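Local coordinates for protein salivary cystatin-L (Ixodes scapularis, PDB 4ZM8) that inhibits papain-like cysteine proteases, notably host cathepsins L and S, and so helps the feeding tick suppress its host's immune response, at residues 5-10 with 50-55; 21-26 with 41-46; 57-62 with 96-101; 64-69 with 87-92. One frame throughout, in Å; residues are numbered along the deposited sequence.

Interaction 1. Residues 5-10 with 50-55; sequences GGYSER and ETQVVA
S8 and T51 face each other as an antiparallel hydrogen-bonded pair, with S8 N 3.1 Å from T51 O and T51 N 3.2 Å from S8 O. One residue earlier, Y7 sends its CA-H to the same T51 O, with CA and O 3.3 Å apart. From there the Y7 ring swings over the partner strand: chi1 of -81° sets CG beside the backbone N, and the flat ring stacks on the Q52 amide, the planes 21° apart and Q52 CD lying under the rim. The Q52 chain is fully extended, which carries its amide along the ring, while Q52 CB meets Y7 CE1 at 3.4 Å. E50 CB touches Y7 CD1 at 3.6 Å. The polar end of E50 turns to the second subunit, forming a salt bridge with its R60, which also packs on the Y7 ring. G5, just ahead in the chain, is by similarity the reactive site, so this pairing probably joins the inhibitory N-terminal segment to the sheet. Within this chain the short, weakly bonded strand 8-9 is an outermost strand of the sheet, next to 39-68; residues 50-54 also pair with a strand of the second subunit, extending the sheet.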
loop_
_atom_site.group_PDB
_atom_site.type_symbol
_atom_site.label_atom_id
_atom_site.label_comp_id
_atom_site.label_asym_id
_atom_site.label_seq_id
_atom_site.Cartn_x
_atom_site.Cartn_y
_atom_site.Cartn_z
ATOM N N GLY A 5 -2.725 -4.768 16.255
ATOM C CA GLY A 5 -2.876 -3.720 15.262
ATOM C C GLY A 5 -1.557 -3.027 14.987
ATOM O O GLY A 5 -1.523 -1.865 14.578
ATOM N N GLY A 6 -0.459 -3.741 15.211
ATOM C CA GLY A 6 0.856 -3.156 15.045
ATOM C C GLY A 6 1.935 -4.215 15.000
ATOM O O GLY A 6 1.636 -5.406 15.040
ATOM N N TYR A 7 3.192 -3.790 14.924
ATOM C CA TYR A 7 4.293 -4.740 14.802
ATOM C C TYR A 7 4.625 -5.410 16.125
ATOM O O TYR A 7 4.911 -4.760 17.123
ATOM C CB TYR A 7 5.540 -4.060 14.235
ATOM C CG TYR A 7 5.500 -3.915 12.729
ATOM C CD1 TYR A 7 5.626 -5.028 11.899
ATOM C CD2 TYR A 7 5.304 -2.673 12.133
ATOM C CE1 TYR A 7 5.585 -4.903 10.520
ATOM C CE2 TYR A 7 5.267 -2.541 10.751
ATOM C CZ TYR A 7 5.407 -3.662 9.955
ATOM O OH TYR A 7 5.362 -3.535 8.589
ATOM N N SER A 8 4.558 -6.731 16.096
ATOM C CA SER A 8 4.904 -7.585 17.210
ATOM C C SER A 8 6.291 -8.202 16.923
ATOM O O SER A 8 6.495 -8.808 15.874
ATOM C CB SER A 8 3.804 -8.641 17.390
ATOM O OG SER A 8 4.312 -9.883 17.833
ATOM N N GLU A 9 7.248 -8.025 17.830
ATOM C CA GLU A 9 8.623 -8.457 17.576
ATOM C C GLU A 9 8.789 -9.982 17.637
ATOM O O GLU A 9 7.883 -10.700 18.049
ATOM C CB GLU A 9 9.577 -7.796 18.572
ATOM C CG GLU A 9 11.022 -7.697 18.084
ATOM C CD GLU A 9 12.027 -7.385 19.199
ATOM O OE1 GLU A 9 12.032 -6.245 19.720
ATOM O OE2 GLU A 9 12.828 -8.281 19.543
ATOM N N ARG A 10 9.955 -10.468 17.218
ATOM C CA ARG A 10 10.219 -11.902 17.144
ATOM C C ARG A 10 11.627 -12.259 17.634
ATOM O O ARG A 10 12.030 -13.431 17.613
ATOM C CB ARG A 10 10.030 -12.393 15.708
ATOM C CG ARG A 10 8.602 -12.345 15.175
ATOM C CD ARG A 10 7.759 -13.449 15.775
ATOM N NE ARG A 10 6.684 -13.849 14.877
ATOM C CZ ARG A 10 5.513 -13.231 14.795
ATOM N NH1 ARG A 10 5.263 -12.181 15.571
ATOM N NH2 ARG A 10 4.589 -13.662 13.939
ATOM N N GLU A 50 10.024 -7.915 12.794
ATOM C CA GLU A 50 8.700 -7.566 13.310
ATOM C C GLU A 50 7.651 -7.896 12.265
ATOM O O GLU A 50 7.753 -7.441 11.126
ATOM C CB GLU A 50 8.616 -6.082 13.662
ATOM C CG GLU A 50 9.724 -5.582 14.549
ATOM C CD GLU A 50 9.884 -4.089 14.447
ATOM O OE1 GLU A 50 10.501 -3.624 13.471
ATOM O OE2 GLU A 50 9.367 -3.366 15.332
ATOM N N THR A 51 6.645 -8.683 12.639
ATOM C CA THR A 51 5.567 -9.007 11.710
ATOM C C THR A 51 4.304 -8.244 12.072
ATOM O O THR A 51 4.238 -7.581 13.111
ATOM C CB THR A 51 5.245 -10.499 11.683
ATOM O OG1 THR A 51 4.832 -10.912 12.987
ATOM C CG2 THR A 51 6.451 -11.290 11.269
ATOM N N GLN A 52 3.300 -8.358 11.209
ATOM C CA GLN A 52 2.097 -7.548 11.300
ATOM C C GLN A 52 1.028 -8.077 10.362
ATOM O O GLN A 52 1.149 -7.952 9.146
ATOM C CB GLN A 52 2.408 -6.092 10.962
ATOM C CG GLN A 52 1.185 -5.209 10.862
ATOM C CD GLN A 52 1.516 -3.799 10.412
ATOM O OE1 GLN A 52 1.780 -3.553 9.232
ATOM N NE2 GLN A 52 1.510 -2.864 11.356
ATOM N N VAL A 53 -0.018 -8.670 10.926
ATOM C CA VAL A 53 -1.110 -9.209 10.122
ATOM C C VAL A 53 -1.862 -8.085 9.405
ATOM O O VAL A 53 -2.168 -7.038 9.987
ATOM C CB VAL A 53 -2.084 -10.040 10.995
ATOM C CG1 VAL A 53 -3.213 -10.614 10.165
ATOM C CG2 VAL A 53 -1.329 -11.160 11.678
ATOM N N VAL A 54 -2.122 -8.298 8.118
ATOM C CA VAL A 54 -2.923 -7.361 7.335
ATOM C C VAL A 54 -4.255 -7.979 6.961
ATOM O O VAL A 54 -4.296 -8.994 6.267
ATOM C CB VAL A 54 -2.229 -6.932 6.036
ATOM C CG1 VAL A 54 -3.163 -6.059 5.229
ATOM C CG2 VAL A 54 -0.920 -6.203 6.325
ATOM N N ALA A 55 -5.338 -7.368 7.424
ATOM C CA ALA A 55 -6.673 -7.797 7.047
ATOM C C ALA A 55 -7.533 -6.605 6.678
ATOM O O ALA A 55 -7.641 -5.630 7.438
ATOM C CB ALA A 55 -7.318 -8.576 8.162
HETATM O O HOH W 1 8.337 -4.638 17.516
#

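Interaction 2. Residues 21-26 with 41-46; sequences NLAHYA and DTVAEV
V43 drops one methyl onto the imidazole of H24. Its CG2 stands 3.8 Å from the ring centroid and 8° off the normal, a CH-pi contact over the middle of the face. Two torsions bring this about. V43 has CG1 anti to its backbone N (chi1 -175°), leaving CG2 on the helix side, and H24, with CG beside its own N (chi1 -84°), brings its ring end nearer the strand although its CB does not point there. The same methyl reaches the helix backbone at A23 O, 3.5 Å away. A23 CB touches both valines, 4.0 Å from V43 CG2 and 4.0 Å from V46 CG2, a small apolar cluster. T42 lies alongside H24, with OG1 at the ring edge, 3.3 Å from H24 CE1. Y76 OH of the second subunit is hydrogen-bonded to H24 ND1 and to T42 OG1. Helix 21-26 and strand 41-43 run antiparallel, their axes 7.6 Å apart at closest, and V43 touches T27 one turn further along the helix. Residues of 41-46 pair with a strand of the second subunit, so the strand belongs to a sheet that runs on into that molecule, and helix 17-32 packs against its Y59, V96 and V106.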
loop_
_atom_site.group_PDB
_atom_site.type_symbol
_atom_site.label_atom_id
_atom_site.label_comp_id
_atom_site.label_asym_id
_atom_site.label_seq_id
_atom_site.Cartn_x
_atom_site.Cartn_y
_atom_site.Cartn_z
ATOM N N ASN A 21 15.128 -16.419 4.555
ATOM C CA ASN A 21 14.755 -16.506 3.150
ATOM C C ASN A 21 14.056 -15.254 2.651
ATOM O O ASN A 21 14.218 -14.851 1.509
ATOM C CB ASN A 21 13.867 -17.727 2.927
ATOM C CG ASN A 21 14.615 -19.030 3.110
ATOM O OD1 ASN A 21 15.753 -19.043 3.564
ATOM N ND2 ASN A 21 13.977 -20.131 2.760
ATOM N N LEU A 22 13.280 -14.627 3.511
ATOM C CA LEU A 22 12.610 -13.397 3.118
ATOM C C LEU A 22 13.598 -12.254 3.029
ATOM O O LEU A 22 13.442 -11.346 2.215
ATOM C CB LEU A 22 11.481 -13.058 4.097
ATOM C CG LEU A 22 10.091 -13.267 3.476
ATOM C CD1 LEU A 22 10.057 -14.542 2.654
ATOM C CD2 LEU A 22 9.006 -13.300 4.545
ATOM N N ALA A 23 14.624 -12.315 3.870
ATOM C CA ALA A 23 15.638 -11.276 3.905
ATOM C C ALA A 23 16.540 -11.391 2.672
ATOM O O ALA A 23 17.001 -10.390 2.128
ATOM C CB ALA A 23 16.441 -11.370 5.190
ATOM N N HIS A 24 16.776 -12.612 2.218
ATOM C CA HIS A 24 17.556 -12.784 1.006
ATOM C C HIS A 24 16.737 -12.364 -0.206
ATOM O O HIS A 24 17.220 -11.603 -1.041
ATOM C CB HIS A 24 18.046 -14.222 0.872
ATOM C CG HIS A 24 19.310 -14.490 1.625
ATOM N ND1 HIS A 24 20.542 -14.051 1.191
ATOM C CD2 HIS A 24 19.534 -15.136 2.794
ATOM C CE1 HIS A 24 21.470 -14.421 2.055
ATOM N NE2 HIS A 24 20.885 -15.085 3.035
ATOM N N TYR A 25 15.500 -12.842 -0.290
ATOM C CA TYR A 25 14.595 -12.394 -1.343
ATOM C C TYR A 25 14.511 -10.876 -1.431
ATOM O O TYR A 25 14.641 -10.308 -2.511
ATOM C CB TYR A 25 13.189 -12.946 -1.149
ATOM C CG TYR A 25 12.232 -12.324 -2.135
ATOM C CD1 TYR A 25 12.241 -12.708 -3.475
ATOM C CD2 TYR A 25 11.344 -11.326 -1.747
ATOM C CE1 TYR A 25 11.380 -12.125 -4.397
ATOM C CE2 TYR A 25 10.484 -10.734 -2.664
ATOM C CZ TYR A 25 10.505 -11.137 -3.988
ATOM O OH TYR A 25 9.648 -10.558 -4.908
ATOM N N ALA A 26 14.288 -10.226 -0.296
ATOM C CA ALA A 26 14.199 -8.773 -0.262
ATOM C C ALA A 26 15.487 -8.095 -0.714
ATOM O O ALA A 26 15.445 -7.141 -1.475
ATOM C CB ALA A 26 13.833 -8.299 1.139
ATOM N N ASP A 41 23.687 -7.194 -3.420
ATOM C CA ASP A 41 23.849 -7.088 -1.976
ATOM C C ASP A 41 23.346 -8.392 -1.407
ATOM O O ASP A 41 22.527 -9.066 -2.037
ATOM C CB ASP A 41 23.055 -5.927 -1.391
ATOM C CG ASP A 41 23.752 -4.604 -1.541
ATOM O OD1 ASP A 41 24.953 -4.609 -1.909
ATOM O OD2 ASP A 41 23.098 -3.568 -1.275
ATOM N N THR A 42 23.821 -8.761 -0.229
ATOM C CA THR A 42 23.288 -9.954 0.414
ATOM C C THR A 42 23.095 -9.731 1.915
ATOM O O THR A 42 23.268 -8.624 2.434
ATOM C CB THR A 42 24.187 -11.180 0.166
ATOM O OG1 THR A 42 23.467 -12.380 0.480
ATOM C CG2 THR A 42 25.457 -11.095 1.008
ATOM N N VAL A 43 22.691 -10.778 2.609
ATOM C CA VAL A 43 22.493 -10.652 4.034
ATOM C C VAL A 43 23.760 -11.032 4.807
ATOM O O VAL A 43 24.222 -12.174 4.754
ATOM C CB VAL A 43 21.327 -11.510 4.479
ATOM C CG1 VAL A 43 21.031 -11.291 5.963
ATOM C CG2 VAL A 43 20.107 -11.195 3.614
ATOM N N ALA A 44 24.338 -10.050 5.484
ATOM C CA ALA A 44 25.331 -10.317 6.514
ATOM C C ALA A 44 24.602 -10.815 7.763
ATOM O O ALA A 44 24.918 -11.887 8.273
ATOM C CB ALA A 44 26.155 -9.074 6.824
ATOM N N GLU A 45 23.602 -10.058 8.228
ATOM C CA GLU A 45 22.844 -10.461 9.408
ATOM C C GLU A 45 21.426 -9.963 9.507
ATOM O O GLU A 45 21.156 -8.786 9.303
ATOM C CB GLU A 45 23.563 -10.016 10.671
ATOM C CG GLU A 45 22.888 -10.528 11.906
ATOM C CD GLU A 45 23.801 -10.500 13.093
ATOM O OE1 GLU A 45 24.557 -11.481 13.263
ATOM O OE2 GLU A 45 23.772 -9.495 13.842
ATOM N N VAL A 46 20.525 -10.871 9.865
ATOM C CA VAL A 46 19.180 -10.502 10.296
ATOM C C VAL A 46 19.198 -10.020 11.747
ATOM O O VAL A 46 19.219 -10.803 12.699
ATOM C CB VAL A 46 18.190 -11.669 10.185
ATOM C CG1 VAL A 46 16.818 -11.242 10.691
ATOM C CG2 VAL A 46 18.114 -12.179 8.763
#

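Interaction 3. Residues 57-62 with 96-101; sequences TNYRLT and VFENLQ
Two neighbouring strands of the cystatin sheet, 57-62 and 96-99, are joined here by an antiparallel ladder. T57 pairs with E98 and Y59 with V96 as hydrogen-bonded pairs, on either side of the non-hydrogen-bonded pair N58 and F97. The bonds run 3.1 Å both ways between T57 and E98, N to O, while Y59 N lies 2.9 Å from V96 O and V96 N 2.8 Å from Y59 O. V96 O also lies at the edge of the Y59 ring, in its plane, 3.2 Å from CD1. The ring is turned there by chi1 of -58°, which leaves CG beside the backbone N. T57 CG2 lies over one face of the Y59 ring, toward its rim. On the opposite sheet face, N58 OD1 meets the edge of the F97 ring in its plane, 3.4 Å from F97 CD1, with amide and ring planes 81° apart. N58 ND2 is hydrogen-bonded to Q52 of the second subunit. On the Y59 face, V96 packs against A26 of the second subunit's helix. A helix lying across an antiparallel sheet is the hallmark of the cystatin fold, and its supply by the other molecule is consistent with a domain-swapped dimer.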
loop_
_atom_site.group_PDB
_atom_site.type_symbol
_atom_site.label_atom_id
_atom_site.label_comp_id
_atom_site.label_asym_id
_atom_site.label_seq_id
_atom_site.Cartn_x
_atom_site.Cartn_y
_atom_site.Cartn_z
ATOM N N THR A 57 -10.470 -5.048 3.203
ATOM C CA THR A 57 -11.131 -5.160 1.917
ATOM C C THR A 57 -10.829 -3.918 1.108
ATOM O O THR A 57 -10.916 -2.810 1.622
ATOM C CB THR A 57 -12.654 -5.311 2.082
ATOM O OG1 THR A 57 -12.940 -6.470 2.879
ATOM C CG2 THR A 57 -13.357 -5.403 0.721
ATOM N N ASN A 58 -10.452 -4.096 -0.148
ATOM C CA ASN A 58 -10.294 -2.957 -1.037
ATOM C C ASN A 58 -11.593 -2.695 -1.796
ATOM O O ASN A 58 -12.152 -3.600 -2.398
ATOM C CB ASN A 58 -9.146 -3.189 -2.013
ATOM C CG ASN A 58 -7.870 -2.532 -1.563
ATOM O OD1 ASN A 58 -7.894 -1.626 -0.744
ATOM N ND2 ASN A 58 -6.754 -2.965 -2.107
ATOM N N TYR A 59 -12.088 -1.466 -1.741
ATOM C CA TYR A 59 -13.263 -1.095 -2.517
ATOM C C TYR A 59 -12.872 -0.155 -3.652
ATOM O O TYR A 59 -12.555 1.004 -3.417
ATOM C CB TYR A 59 -14.314 -0.424 -1.634
ATOM C CG TYR A 59 -14.786 -1.276 -0.480
ATOM C CD1 TYR A 59 -14.020 -1.409 0.675
ATOM C CD2 TYR A 59 -15.995 -1.951 -0.542
ATOM C CE1 TYR A 59 -14.451 -2.181 1.728
ATOM C CE2 TYR A 59 -16.433 -2.732 0.517
ATOM C CZ TYR A 59 -15.656 -2.843 1.644
ATOM O OH TYR A 59 -16.090 -3.622 2.688
ATOM N N ARG A 60 -12.888 -0.642 -4.884
ATOM C CA ARG A 60 -12.677 0.261 -6.000
ATOM C C ARG A 60 -14.015 0.871 -6.415
ATOM O O ARG A 60 -14.982 0.152 -6.674
ATOM C CB ARG A 60 -12.021 -0.452 -7.171
ATOM C CG ARG A 60 -11.487 0.492 -8.219
ATOM C CD ARG A 60 -10.373 -0.170 -9.007
ATOM N NE ARG A 60 -10.822 -1.392 -9.669
ATOM C CZ ARG A 60 -10.009 -2.341 -10.131
ATOM N NH1 ARG A 60 -8.694 -2.231 -9.992
ATOM N NH2 ARG A 60 -10.518 -3.413 -10.715
ATOM N N LEU A 61 -14.072 2.199 -6.467
ATOM C CA LEU A 61 -15.322 2.880 -6.762
ATOM C C LEU A 61 -15.287 3.664 -8.066
ATOM O O LEU A 61 -14.362 4.441 -8.328
ATOM C CB LEU A 61 -15.690 3.815 -5.612
ATOM C CG LEU A 61 -15.739 3.085 -4.269
ATOM C CD1 LEU A 61 -16.238 3.989 -3.166
ATOM C CD2 LEU A 61 -16.586 1.837 -4.365
ATOM N N THR A 62 -16.294 3.461 -8.902
ATOM C CA THR A 62 -16.476 4.395 -9.993
ATOM C C THR A 62 -17.641 5.299 -9.614
ATOM O O THR A 62 -18.718 4.822 -9.238
ATOM C CB THR A 62 -16.716 3.695 -11.336
ATOM O OG1 THR A 62 -15.904 2.517 -11.402
ATOM C CG2 THR A 62 -16.336 4.622 -12.488
ATOM N N VAL A 96 -10.763 2.422 -1.781
ATOM C CA VAL A 96 -10.915 2.659 -0.366
ATOM C C VAL A 96 -10.639 1.371 0.374
ATOM O O VAL A 96 -11.432 0.427 0.323
ATOM C CB VAL A 96 -12.335 3.157 -0.000
ATOM C CG1 VAL A 96 -12.513 3.229 1.525
ATOM C CG2 VAL A 96 -12.626 4.496 -0.647
ATOM N N PHE A 97 -9.502 1.328 1.059
ATOM C CA PHE A 97 -9.193 0.203 1.923
ATOM C C PHE A 97 -9.852 0.382 3.282
ATOM O O PHE A 97 -9.929 1.488 3.800
ATOM C CB PHE A 97 -7.689 0.045 2.104
ATOM C CG PHE A 97 -7.318 -1.081 3.019
ATOM C CD1 PHE A 97 -7.298 -2.377 2.560
ATOM C CD2 PHE A 97 -7.019 -0.841 4.343
ATOM C CE1 PHE A 97 -6.974 -3.417 3.396
ATOM C CE2 PHE A 97 -6.697 -1.876 5.193
ATOM C CZ PHE A 97 -6.668 -3.171 4.715
ATOM N N GLU A 98 -10.323 -0.719 3.850
ATOM C CA GLU A 98 -10.865 -0.712 5.190
ATOM C C GLU A 98 -10.345 -1.922 5.962
ATOM O O GLU A 98 -10.581 -3.060 5.572
ATOM C CB GLU A 98 -12.388 -0.714 5.143
ATOM C CG GLU A 98 -13.069 -0.797 6.499
ATOM C CD GLU A 98 -14.574 -0.584 6.402
ATOM O OE1 GLU A 98 -15.230 -1.291 5.609
ATOM O OE2 GLU A 98 -15.096 0.304 7.108
ATOM N N ASN A 99 -9.627 -1.679 7.053
ATOM C CA ASN A 99 -9.154 -2.781 7.875
ATOM C C ASN A 99 -10.309 -3.356 8.687
ATOM O O ASN A 99 -11.431 -2.853 8.620
ATOM C CB ASN A 99 -8.014 -2.328 8.793
ATOM C CG ASN A 99 -8.487 -1.422 9.919
ATOM O OD1 ASN A 99 -9.626 -0.963 9.933
ATOM N ND2 ASN A 99 -7.597 -1.152 10.865
ATOM N N LEU A 100 -10.023 -4.393 9.464
ATOM C CA LEU A 100 -11.030 -5.051 10.289
ATOM C C LEU A 100 -11.578 -4.174 11.407
ATOM O O LEU A 100 -12.619 -4.499 11.983
ATOM C CB LEU A 100 -10.453 -6.327 10.905
ATOM C CG LEU A 100 -10.455 -7.574 10.029
ATOM C CD1 LEU A 100 -9.845 -8.749 10.770
ATOM C CD2 LEU A 100 -11.876 -7.884 9.582
ATOM N N GLN A 101 -10.874 -3.085 11.729
ATOM C CA GLN A 101 -11.301 -2.176 12.799
ATOM C C GLN A 101 -12.286 -1.119 12.318
ATOM O O GLN A 101 -13.061 -0.576 13.112
ATOM C CB GLN A 101 -10.104 -1.466 13.437
ATOM C CG GLN A 101 -9.303 -2.311 14.391
ATOM C CD GLN A 101 -8.601 -3.444 13.685
ATOM O OE1 GLN A 101 -7.927 -3.242 12.673
ATOM N NE2 GLN A 101 -8.771 -4.658 14.204
#

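Interaction 4. Residues 64-69 with 87-92; sequences KVAEST and AAHRTC
V65 sits at the middle of this contact, gripped by R90 through both backbone and side chain. V65 N lies 2.8 Å from R90 O, and R90 N lies 2.9 Å from V65 O, making an antiparallel hydrogen-bonded pair. Beside the ladder the R90 guanidinium lays one face over V65 CG1, with NH1 3.9 Å from that methyl and the contact displaced toward the rim of the group. With CG1 anti to the backbone N (chi1 176°), the other branch, CG2, points toward C92, coming 4.0 Å from SG. C92 is itself tied to C111 by a disulfide, and F109 packs against both V65 and C92. K64 is on the other sheet face, where it faces T91 as a non-hydrogen-bonded pair: its chain bends at chi2, which brings CE to 3.3 Å from T91 OG1, the methylenes rather than the ammonium doing the touching. Further along, where the strands diverge, water 2 bridges the gap, 2.6 Å from E67 N and 2.7 Å from A88 O, and A66 CB meets A87 CB. The positive charge of R90 is answered by D41 of the second subunit in a salt bridge. The guanidinium therefore serves twice, flat against a buried valine and ion-paired at its end, so that the interface with the second subunit probably helps to fix its position.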
loop_
_atom_site.group_PDB
_atom_site.type_symbol
_atom_site.label_atom_id
_atom_site.label_comp_id
_atom_site.label_asym_id
_atom_site.label_seq_id
_atom_site.Cartn_x
_atom_site.Cartn_y
_atom_site.Cartn_z
ATOM N N LYS A 64 -19.890 9.182 -10.054
ATOM C CA LYS A 64 -20.236 10.496 -10.576
ATOM C C LYS A 64 -20.121 11.489 -9.421
ATOM O O LYS A 64 -20.763 11.321 -8.388
ATOM C CB LYS A 64 -21.651 10.508 -11.161
ATOM C CG LYS A 64 -21.826 9.718 -12.434
ATOM C CD LYS A 64 -21.101 10.379 -13.587
ATOM C CE LYS A 64 -21.217 9.538 -14.849
ATOM N NZ LYS A 64 -22.624 9.060 -15.079
ATOM N N VAL A 65 -19.295 12.511 -9.594
ATOM C CA VAL A 65 -19.016 13.462 -8.528
ATOM C C VAL A 65 -19.539 14.860 -8.886
ATOM O O VAL A 65 -19.502 15.267 -10.042
ATOM C CB VAL A 65 -17.498 13.483 -8.241
ATOM C CG1 VAL A 65 -17.139 14.516 -7.203
ATOM C CG2 VAL A 65 -17.068 12.127 -7.767
ATOM N N ALA A 66 -20.049 15.584 -7.896
ATOM C CA ALA A 66 -20.566 16.937 -8.110
ATOM C C ALA A 66 -20.370 17.832 -6.879
ATOM O O ALA A 66 -20.467 17.357 -5.736
ATOM C CB ALA A 66 -22.035 16.876 -8.484
ATOM N N GLU A 67 -20.083 19.118 -7.124
ATOM C CA GLU A 67 -19.946 20.118 -6.063
ATOM C C GLU A 67 -21.215 20.079 -5.205
ATOM O O GLU A 67 -22.321 19.981 -5.737
ATOM C CB GLU A 67 -19.696 21.516 -6.666
ATOM C CG GLU A 67 -19.450 22.667 -5.656
ATOM C CD GLU A 67 -18.981 23.987 -6.306
ATOM O OE1 GLU A 67 -18.801 24.993 -5.581
ATOM O OE2 GLU A 67 -18.789 24.029 -7.542
ATOM N N SER A 68 -21.065 20.097 -3.884
ATOM C CA SER A 68 -22.238 20.007 -3.003
ATOM C C SER A 68 -22.669 21.366 -2.485
ATOM O O SER A 68 -22.030 22.389 -2.734
ATOM C CB SER A 68 -21.971 19.097 -1.813
ATOM O OG SER A 68 -20.971 19.670 -0.999
ATOM N N THR A 69 -23.767 21.378 -1.756
ATOM C CA THR A 69 -24.280 22.641 -1.239
ATOM C C THR A 69 -23.456 23.160 -0.042
ATOM O O THR A 69 -23.498 24.351 0.268
ATOM C CB THR A 69 -25.745 22.498 -0.840
ATOM O OG1 THR A 69 -25.885 21.365 0.025
ATOM C CG2 THR A 69 -26.595 22.280 -2.074
ATOM N N ALA A 87 -24.282 21.717 -11.084
ATOM C CA ALA A 87 -22.879 21.341 -11.030
ATOM C C ALA A 87 -22.570 20.237 -12.039
ATOM O O ALA A 87 -23.287 19.239 -12.142
ATOM C CB ALA A 87 -22.503 20.910 -9.630
ATOM N N ALA A 88 -21.502 20.443 -12.798
ATOM C CA ALA A 88 -21.010 19.436 -13.730
ATOM C C ALA A 88 -20.603 18.163 -12.994
ATOM O O ALA A 88 -19.940 18.223 -11.968
ATOM C CB ALA A 88 -19.839 19.983 -14.522
ATOM N N HIS A 89 -21.018 17.014 -13.517
ATOM C CA HIS A 89 -20.651 15.722 -12.952
ATOM C C HIS A 89 -19.307 15.254 -13.527
ATOM O O HIS A 89 -19.036 15.462 -14.712
ATOM C CB HIS A 89 -21.735 14.678 -13.245
ATOM C CG HIS A 89 -23.084 14.995 -12.656
ATOM N ND1 HIS A 89 -23.340 16.130 -11.914
ATOM C CD2 HIS A 89 -24.249 14.306 -12.691
ATOM C CE1 HIS A 89 -24.599 16.122 -11.518
ATOM N NE2 HIS A 89 -25.171 15.026 -11.976
ATOM N N ARG A 90 -18.464 14.631 -12.706
ATOM C CA ARG A 90 -17.248 14.011 -13.230
ATOM C C ARG A 90 -17.186 12.529 -12.868
ATOM O O ARG A 90 -17.597 12.116 -11.785
ATOM C CB ARG A 90 -16.003 14.711 -12.704
ATOM C CG ARG A 90 -16.279 16.067 -12.171
ATOM C CD ARG A 90 -15.411 16.301 -10.969
ATOM N NE ARG A 90 -15.946 17.379 -10.164
ATOM C CZ ARG A 90 -15.488 17.696 -8.963
ATOM N NH1 ARG A 90 -14.465 17.018 -8.451
ATOM N NH2 ARG A 90 -16.046 18.702 -8.288
ATOM N N THR A 91 -16.673 11.727 -13.790
ATOM C CA THR A 91 -16.478 10.313 -13.525
ATOM C C THR A 91 -15.093 10.112 -12.917
ATOM O O THR A 91 -14.083 10.442 -13.536
ATOM C CB THR A 91 -16.653 9.475 -14.806
ATOM O OG1 THR A 91 -17.993 9.637 -15.293
ATOM C CG2 THR A 91 -16.426 8.021 -14.513
ATOM N N CYS A 92 -15.065 9.590 -11.695
ATOM C CA CYS A 92 -13.845 9.497 -10.895
ATOM C C CYS A 92 -13.643 8.087 -10.359
ATOM O O CYS A 92 -14.602 7.408 -9.997
ATOM C CB CYS A 92 -13.896 10.487 -9.718
ATOM S SG CYS A 92 -13.794 12.250 -10.146
HETATM O O HOH W 2 -19.253 19.303 -9.561
#

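Overall arrangement
From the N terminus, interaction 1 closes the loop from residue 10 to 50, and interaction 2 is nested inside it, setting helix 17-32 against the start of strand 39-68. Interaction 3 then closes the loop from 62 to 96, with interaction 4 nested inside; no loops cross. All four use the long strand 39-68: interactions 1 and 2 bind the N-terminal strand and helix to its first part, while 3 and 4 join its later part to strand 90-99. Interactions 2 and 4 have centres about 49 Å apart, and the second subunit touches all four. Such an open, elongated chain fits a domain-swapped homodimer, a form seen in vitro, probably not in vivo, and predicted to be inactive.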